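Local structure of macrolide 2'-phosphotransferase MphH (Brachybacterium faecium, 5UXD) at residues P172-R175 and E176-A180; P257-A260 and R261-E265; L182-D185 and G186-P189. The protein binds azithromycin and probably transfers a phosphate from a nucleotide to the 2'-hydroxyl of macrolide antibiotics. All blocks are in the same frame, centred on the assembly; numbering follows the deposited sequence. Where two conformers were deposited one is given.

Contact 1. Residues P172-R175 and E176-A180; sequences PALR and ERWEA
L174 and W178, one turn apart at the start of helix 172-183, run side by side and point the same way, an i/i+4 pair in the helical part of this aminoglycoside-phosphotransferase-like kinase fold. The leucine lies over the indole: its CB sits 3.9 Å from the centroid of the six-membered ring of W178 and 15° off the ring normal, a CH-pi contact, while CD1 and CD2 reach CH2 and CZ2 of the same ring. In W178, CG stands beside the backbone N and anti to the carbonyl carbon (chi1 -63°), which lays the indole back along the helix toward the leucine. The carbonyl oxygen L174 O lies 3.1 Å above the indole plane, offset toward the rim, and also accepts the W178 N-H at 3.0 Å. Beyond the segments, W178 NE1 bonds to S268 OG, and I170, A269, P271 and L272 pack against the buried ring.

R175 and E179 form a tentative pair on another side of the helix, made by one of two E179 conformers: the aliphatic R175 CG lies 3.7 Å from E179 CD. R175 NH1 and E179 OE2, which lies at the guanidinium edge near its plane, stay 4.1 Å apart, beyond a salt bridge; any attraction is probably modest. R177 turns away, its extended chain reaching a salt bridge with E265 on helix 259-268.

At the exposed first turn, E176 N bonds to P172 O at 2.8 Å, and the E176 side chain folds back past the same carbonyl, placing CG 3.1 Å from P172 O.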
loop_
_atom_site.group_PDB
_atom_site.type_symbol
_atom_site.label_atom_id
_atom_site.label_comp_id
_atom_site.label_asym_id
_atom_site.label_seq_id
_atom_site.Cartn_x
_atom_site.Cartn_y
_atom_site.Cartn_z
ATOM N N PRO A 172 -21.824 3.457 19.764
ATOM C CA PRO A 172 -21.285 4.570 20.562
ATOM C C PRO A 172 -19.884 4.322 21.096
ATOM O O PRO A 172 -19.101 5.275 21.179
ATOM C CB PRO A 172 -22.314 4.711 21.690
ATOM C CG PRO A 172 -23.591 4.298 21.040
ATOM C CD PRO A 172 -23.223 3.154 20.129
ATOM N N ALA A 173 -19.531 3.080 21.440
ATOM C CA ALA A 173 -18.184 2.810 21.940
ATOM C C ALA A 173 -17.117 3.137 20.899
ATOM O O ALA A 173 -16.040 3.634 21.245
ATOM C CB ALA A 173 -18.069 1.355 22.389
ATOM N N LEU A 174 -17.392 2.862 19.617
ATOM C CA LEU A 174 -16.446 3.234 18.565
ATOM C C LEU A 174 -16.477 4.726 18.271
ATOM O O LEU A 174 -15.426 5.341 18.062
ATOM C CB LEU A 174 -16.734 2.458 17.287
ATOM C CG LEU A 174 -16.430 0.977 17.405
ATOM C CD1 LEU A 174 -16.903 0.260 16.158
ATOM C CD2 LEU A 174 -14.931 0.761 17.645
ATOM N N ARG A 175 -17.667 5.322 18.211
ATOM C CA ARG A 175 -17.734 6.754 17.948
ATOM C C ARG A 175 -17.004 7.543 19.030
ATOM O O ARG A 175 -16.239 8.469 18.728
ATOM C CB ARG A 175 -19.190 7.206 17.838
ATOM C CG ARG A 175 -19.332 8.700 17.645
ATOM C CD ARG A 175 -20.789 9.148 17.711
ATOM N NE ARG A 175 -21.555 8.733 16.538
ATOM C CZ ARG A 175 -21.484 9.322 15.343
ATOM N NH1 ARG A 175 -20.666 10.348 15.143
ATOM N NH2 ARG A 175 -22.227 8.870 14.339
ATOM N N GLU A 176 -17.201 7.176 20.295
ATOM C CA GLU A 176 -16.572 7.925 21.378
ATOM C C GLU A 176 -15.054 7.762 21.359
ATOM O O GLU A 176 -14.320 8.733 21.558
ATOM C CB GLU A 176 -17.173 7.495 22.714
ATOM C CG GLU A 176 -18.640 7.873 22.807
ATOM C CD GLU A 176 -19.378 7.202 23.952
ATOM O OE1 GLU A 176 -20.600 7.431 24.064
ATOM O OE2 GLU A 176 -18.751 6.462 24.742
ATOM N N ARG A 177 -14.564 6.543 21.117
ATOM C CA ARG A 177 -13.124 6.354 20.949
ATOM C C ARG A 177 -12.571 7.278 19.876
ATOM O O ARG A 177 -11.558 7.961 20.080
ATOM C CB ARG A 177 -12.808 4.910 20.571
ATOM C CG ARG A 177 -11.318 4.636 20.677
ATOM C CD ARG A 177 -10.946 3.227 20.275
ATOM N NE ARG A 177 -9.498 3.065 20.264
ATOM C CZ ARG A 177 -8.871 1.901 20.107
ATOM N NH1 ARG A 177 -9.582 0.789 19.949
ATOM N NH2 ARG A 177 -7.546 1.835 20.106
ATOM N N TRP A 178 -13.217 7.296 18.706
ATOM C CA TRP A 178 -12.655 8.045 17.584
ATOM C C TRP A 178 -12.761 9.547 17.804
ATOM O O TRP A 178 -11.875 10.299 17.375
ATOM C CB TRP A 178 -13.344 7.616 16.291
ATOM C CG TRP A 178 -13.096 6.164 16.000
ATOM C CD1 TRP A 178 -12.013 5.420 16.401
ATOM C CD2 TRP A 178 -13.936 5.280 15.249
ATOM N NE1 TRP A 178 -12.144 4.124 15.951
ATOM C CE2 TRP A 178 -13.313 4.016 15.238
ATOM C CE3 TRP A 178 -15.167 5.433 14.595
ATOM C CZ2 TRP A 178 -13.872 2.913 14.588
ATOM C CZ3 TRP A 178 -15.718 4.340 13.950
ATOM C CH2 TRP A 178 -15.081 3.094 13.962
ATOM N N GLU A 179 -13.811 10.006 18.492
ATOM C CA GLU A 179 -13.913 11.428 18.802
ATOM C C GLU A 179 -12.819 11.861 19.774
ATOM O O GLU A 179 -12.269 12.965 19.654
ATOM C CB GLU A 179 -15.304 11.740 19.361
ATOM C CG GLU A 179 -16.388 11.807 18.290
ATOM C CD GLU A 179 -17.799 11.815 18.860
ATOM O OE1 GLU A 179 -17.994 11.336 19.997
ATOM O OE2 GLU A 179 -18.718 12.293 18.163
ATOM N N ALA A 180 -12.490 11.000 20.742
ATOM C CA ALA A 180 -11.411 11.313 21.676
ATOM C C ALA A 180 -10.061 11.344 20.972
ATOM O O ALA A 180 -9.177 12.121 21.347
ATOM C CB ALA A 180 -11.394 10.292 22.813
#

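Contact 2. Residues P257-A260 and R261-E265; sequences PGLA and RHCTE
G258 and H262 are joined by the first backbone bond of helix 259-268, with G258 at the N-cap position. H262 N donates to G258 O at 2.9 Å in a nearly straight bond (174° at the hydrogen). C263 N to L259 O and the longer T264 N to A260 O continue the i/i+4 series.

A water bridges the opening turn: it donates to P257 O and accepts the R261 N-H, at 3.0 Å from R261 N. It thus links the residue ahead of the cap to an amide of the first turn.

Apolar contact comes from L259 and C263. In the L259 conformer described, one of two, the branch CD2 meets C263 SG at 3.7 Å, and the thiol is turned back along the helix by a chi1 of -73°, which sets SG beside its own backbone N. M230, Q233 and F241 from two other helices pack around this side.

Among the charged and polar side chains, R261, in one of its two conformers, bends at chi3 (-52°) and lays one face of its guanidinium over G258 CA; in that conformer its NH1 forms a salt bridge with D184. The buried H262 ring turns away, bonding D224 through NE2 and W181 through ND1.

With both ring nitrogens of H262 engaged, the imidazole is fixed in rotation, and the neighbouring carboxylate of D224 would probably polarise it.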
loop_
_atom_site.group_PDB
_atom_site.type_symbol
_atom_site.label_atom_id
_atom_site.label_comp_id
_atom_site.label_asym_id
_atom_site.label_seq_id
_atom_site.Cartn_x
_atom_site.Cartn_y
_atom_site.Cartn_z
ATOM N N PRO A 257 6.027 12.764 19.928
ATOM C CA PRO A 257 5.828 11.882 21.098
ATOM C C PRO A 257 4.588 11.001 21.048
ATOM O O PRO A 257 4.654 9.842 21.457
ATOM C CB PRO A 257 5.751 12.875 22.264
ATOM C CG PRO A 257 6.645 14.012 21.823
ATOM C CD PRO A 257 6.460 14.114 20.319
ATOM N N GLY A 258 3.460 11.508 20.582
ATOM C CA GLY A 258 2.280 10.666 20.568
ATOM C C GLY A 258 2.083 9.848 19.302
ATOM O O GLY A 258 0.964 9.398 19.035
ATOM N N LEU A 259 3.159 9.625 18.531
ATOM C CA LEU A 259 3.000 8.937 17.249
ATOM C C LEU A 259 2.533 7.497 17.438
ATOM O O LEU A 259 1.665 7.031 16.690
ATOM C CB LEU A 259 4.303 8.976 16.446
ATOM C CG LEU A 259 4.326 8.440 15.002
ATOM C CD1 LEU A 259 5.328 9.221 14.152
ATOM C CD2 LEU A 259 4.644 6.963 14.967
ATOM N N ALA A 260 3.084 6.773 18.414
ATOM C CA ALA A 260 2.670 5.382 18.578
ATOM C C ALA A 260 1.205 5.315 18.993
ATOM O O ALA A 260 0.446 4.480 18.479
ATOM C CB ALA A 260 3.574 4.658 19.581
ATOM N N ARG A 261 0.790 6.222 19.884
ATOM C CA ARG A 261 -0.611 6.307 20.284
ATOM C C ARG A 261 -1.502 6.526 19.070
ATOM O O ARG A 261 -2.480 5.799 18.859
ATOM C CB ARG A 261 -0.774 7.436 21.310
ATOM C CG ARG A 261 -2.209 7.823 21.672
ATOM C CD ARG A 261 -2.240 9.174 22.420
ATOM N NE ARG A 261 -1.322 9.188 23.558
ATOM C CZ ARG A 261 -0.698 10.272 24.019
ATOM N NH1 ARG A 261 -0.885 11.457 23.447
ATOM N NH2 ARG A 261 0.119 10.167 25.056
ATOM N N HIS A 262 -1.167 7.541 18.266
ATOM C CA HIS A 262 -1.855 7.855 17.015
ATOM C C HIS A 262 -1.996 6.625 16.109
ATOM O O HIS A 262 -3.073 6.372 15.555
ATOM C CB HIS A 262 -1.064 8.970 16.310
ATOM C CG HIS A 262 -1.677 9.471 15.036
ATOM N ND1 HIS A 262 -2.971 9.939 14.959
ATOM C CD2 HIS A 262 -1.149 9.623 13.798
ATOM C CE1 HIS A 262 -3.219 10.337 13.721
ATOM N NE2 HIS A 262 -2.130 10.153 12.995
ATOM N N CYS A 263 -0.916 5.853 15.949
ATOM C CA CYS A 263 -0.944 4.689 15.054
ATOM C C CYS A 263 -2.023 3.690 15.463
ATOM O O CYS A 263 -2.775 3.195 14.619
ATOM C CB CYS A 263 0.423 3.991 15.030
ATOM S SG CYS A 263 1.729 4.833 14.150
ATOM N N THR A 264 -2.091 3.358 16.757
ATOM C CA THR A 264 -3.070 2.374 17.216
ATOM C C THR A 264 -4.494 2.915 17.110
ATOM O O THR A 264 -5.419 2.178 16.750
ATOM C CB THR A 264 -2.743 1.945 18.652
ATOM O OG1 THR A 264 -1.700 0.963 18.609
ATOM C CG2 THR A 264 -3.975 1.330 19.354
ATOM N N GLU A 265 -4.701 4.198 17.435
ATOM C CA GLU A 265 -6.034 4.771 17.275
ATOM C C GLU A 265 -6.448 4.769 15.813
ATOM O O GLU A 265 -7.593 4.446 15.477
ATOM C CB GLU A 265 -6.078 6.201 17.827
ATOM C CG GLU A 265 -5.908 6.263 19.336
ATOM C CD GLU A 265 -6.723 5.202 20.035
ATOM O OE1 GLU A 265 -7.962 5.370 20.138
ATOM O OE2 GLU A 265 -6.127 4.197 20.467
HETATM O O HOH W 1 2.797 7.623 21.550
#

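Contact 3. Residues L182-D185 and G186-P189; sequences LADD and GCWP
A chi1 of 175° in D184, with CG anti to the backbone N, swings the carboxylate forward over the turn toward G186 and C187, while in W188 a chi1 of -68° combined with a chi2 of 87° turns the indole back toward L182 and the D184 carbonyl. The result is an Asx turn just after helix 172-183, where the chain leaves the helix for strand 193-195 of the kinase fold. D184 OD1 accepts the G186 N-H at 3.1 Å, and the amide approaches from above the carboxylate plane.

The Asx turn overlaps a type I beta turn, D184 to C187, closed by C187 N, which donates to D184 O at 3.1 Å from above the carbonyl plane. A weak bond of 3.4 Å follows from W188 N to D185 O. D184 OD2 lies 3.4 Å from C187 SG. Within the one carboxylate, OD1 holds the turn while OD2 faces R261 of helix 259-268, its salt-bridge partner in one of the two arginine conformers.

L182 and W188 meet at a slant. The leucine branch CD2 reaches the benzene part of the indole, 3.5 Å from W188 CZ2. W157, R158 and L161 of helix 150-167 pack against the same leucine. W188 is enclosed by other rings as well, stacking on W181 and meeting H262 edge-to-face, with a cation-pi contact from R154; its NE1 bonds to W181 O.

The five-membered ring presents its edge to the turn: D184 O lies in the indole plane, 3.0 Å from W188 CD1.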
loop_
_atom_site.group_PDB
_atom_site.type_symbol
_atom_site.label_atom_id
_atom_site.label_comp_id
_atom_site.label_asym_id
_atom_site.label_seq_id
_atom_site.Cartn_x
_atom_site.Cartn_y
_atom_site.Cartn_z
ATOM N N LEU A 182 -9.658 12.209 17.724
ATOM C CA LEU A 182 -9.630 13.412 16.904
ATOM C C LEU A 182 -9.442 14.661 17.749
ATOM O O LEU A 182 -8.920 15.664 17.250
ATOM C CB LEU A 182 -10.919 13.527 16.077
ATOM C CG LEU A 182 -11.139 12.406 15.045
ATOM C CD1 LEU A 182 -12.596 12.327 14.621
ATOM C CD2 LEU A 182 -10.247 12.634 13.833
ATOM N N ALA A 183 -9.816 14.610 19.026
ATOM C CA ALA A 183 -9.657 15.763 19.907
ATOM C C ALA A 183 -8.283 15.849 20.568
ATOM O O ALA A 183 -7.928 16.917 21.088
ATOM C CB ALA A 183 -10.746 15.739 20.990
ATOM N N ASP A 184 -7.498 14.771 20.567
ATOM C CA ASP A 184 -6.205 14.765 21.256
ATOM C C ASP A 184 -5.129 15.366 20.357
ATOM O O ASP A 184 -4.600 14.701 19.452
ATOM C CB ASP A 184 -5.835 13.351 21.690
ATOM C CG ASP A 184 -4.452 13.274 22.289
ATOM O OD1 ASP A 184 -3.969 14.302 22.818
ATOM O OD2 ASP A 184 -3.848 12.179 22.220
ATOM N N ASP A 185 -4.790 16.629 20.638
ATOM C CA ASP A 185 -3.785 17.340 19.852
ATOM C C ASP A 185 -2.466 16.589 19.805
ATOM O O ASP A 185 -1.719 16.712 18.828
ATOM C CB ASP A 185 -3.539 18.728 20.442
ATOM C CG ASP A 185 -4.641 19.717 20.129
ATOM O OD1 ASP A 185 -5.492 19.453 19.255
ATOM O OD2 ASP A 185 -4.641 20.776 20.779
ATOM N N GLY A 186 -2.156 15.816 20.850
ATOM C CA GLY A 186 -0.886 15.113 20.913
ATOM C C GLY A 186 -0.707 14.013 19.882
ATOM O O GLY A 186 0.435 13.631 19.605
ATOM N N CYS A 187 -1.797 13.502 19.295
ATOM C CA CYS A 187 -1.686 12.423 18.309
ATOM C C CYS A 187 -1.252 12.908 16.934
ATOM O O CYS A 187 -0.698 12.122 16.157
ATOM C CB CYS A 187 -3.031 11.704 18.138
ATOM S SG CYS A 187 -3.407 10.459 19.375
ATOM N N TRP A 188 -1.511 14.164 16.607
ATOM C CA TRP A 188 -1.624 14.468 15.189
ATOM C C TRP A 188 -0.346 15.085 14.631
ATOM O O TRP A 188 0.367 15.818 15.331
ATOM C CB TRP A 188 -2.819 15.402 14.940
ATOM C CG TRP A 188 -4.063 14.652 15.210
ATOM C CD1 TRP A 188 -4.700 14.515 16.416
ATOM C CD2 TRP A 188 -4.784 13.849 14.281
ATOM N NE1 TRP A 188 -5.792 13.690 16.279
ATOM C CE2 TRP A 188 -5.863 13.267 14.979
ATOM C CE3 TRP A 188 -4.633 13.576 12.915
ATOM C CZ2 TRP A 188 -6.786 12.416 14.357
ATOM C CZ3 TRP A 188 -5.552 12.735 12.299
ATOM C CH2 TRP A 188 -6.621 12.174 13.019
ATOM N N PRO A 189 -0.061 14.805 13.358
ATOM C CA PRO A 189 1.198 15.268 12.764
ATOM C C PRO A 189 1.223 16.769 12.549
ATOM O O PRO A 189 0.195 17.402 12.303
ATOM C CB PRO A 189 1.250 14.529 11.417
ATOM C CG PRO A 189 -0.205 14.251 11.090
ATOM C CD PRO A 189 -0.834 13.954 12.428
#

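Contacts 1 and 3 follow one another on helix 172-183 and the turn after it, with centres about 14 Å apart, whereas contact 2 brings helix 259-268 against both. Toward contact 1 the tie is a salt bridge, R177 NE to E265 OE1 at 2.8 Å. Contact 3 lies nearer, about 9 Å from contact 2 between centres: in one R261 conformer NH1 meets D184 OD2 at 3.3 Å, and H262 packs against C187 and W188. All three lie outside the azithromycin pocket and the nucleotide and magnesium sites, yet the side chains of W178, C263 and W188 are about 10, 12 and 13 Å from a bound azithromycin.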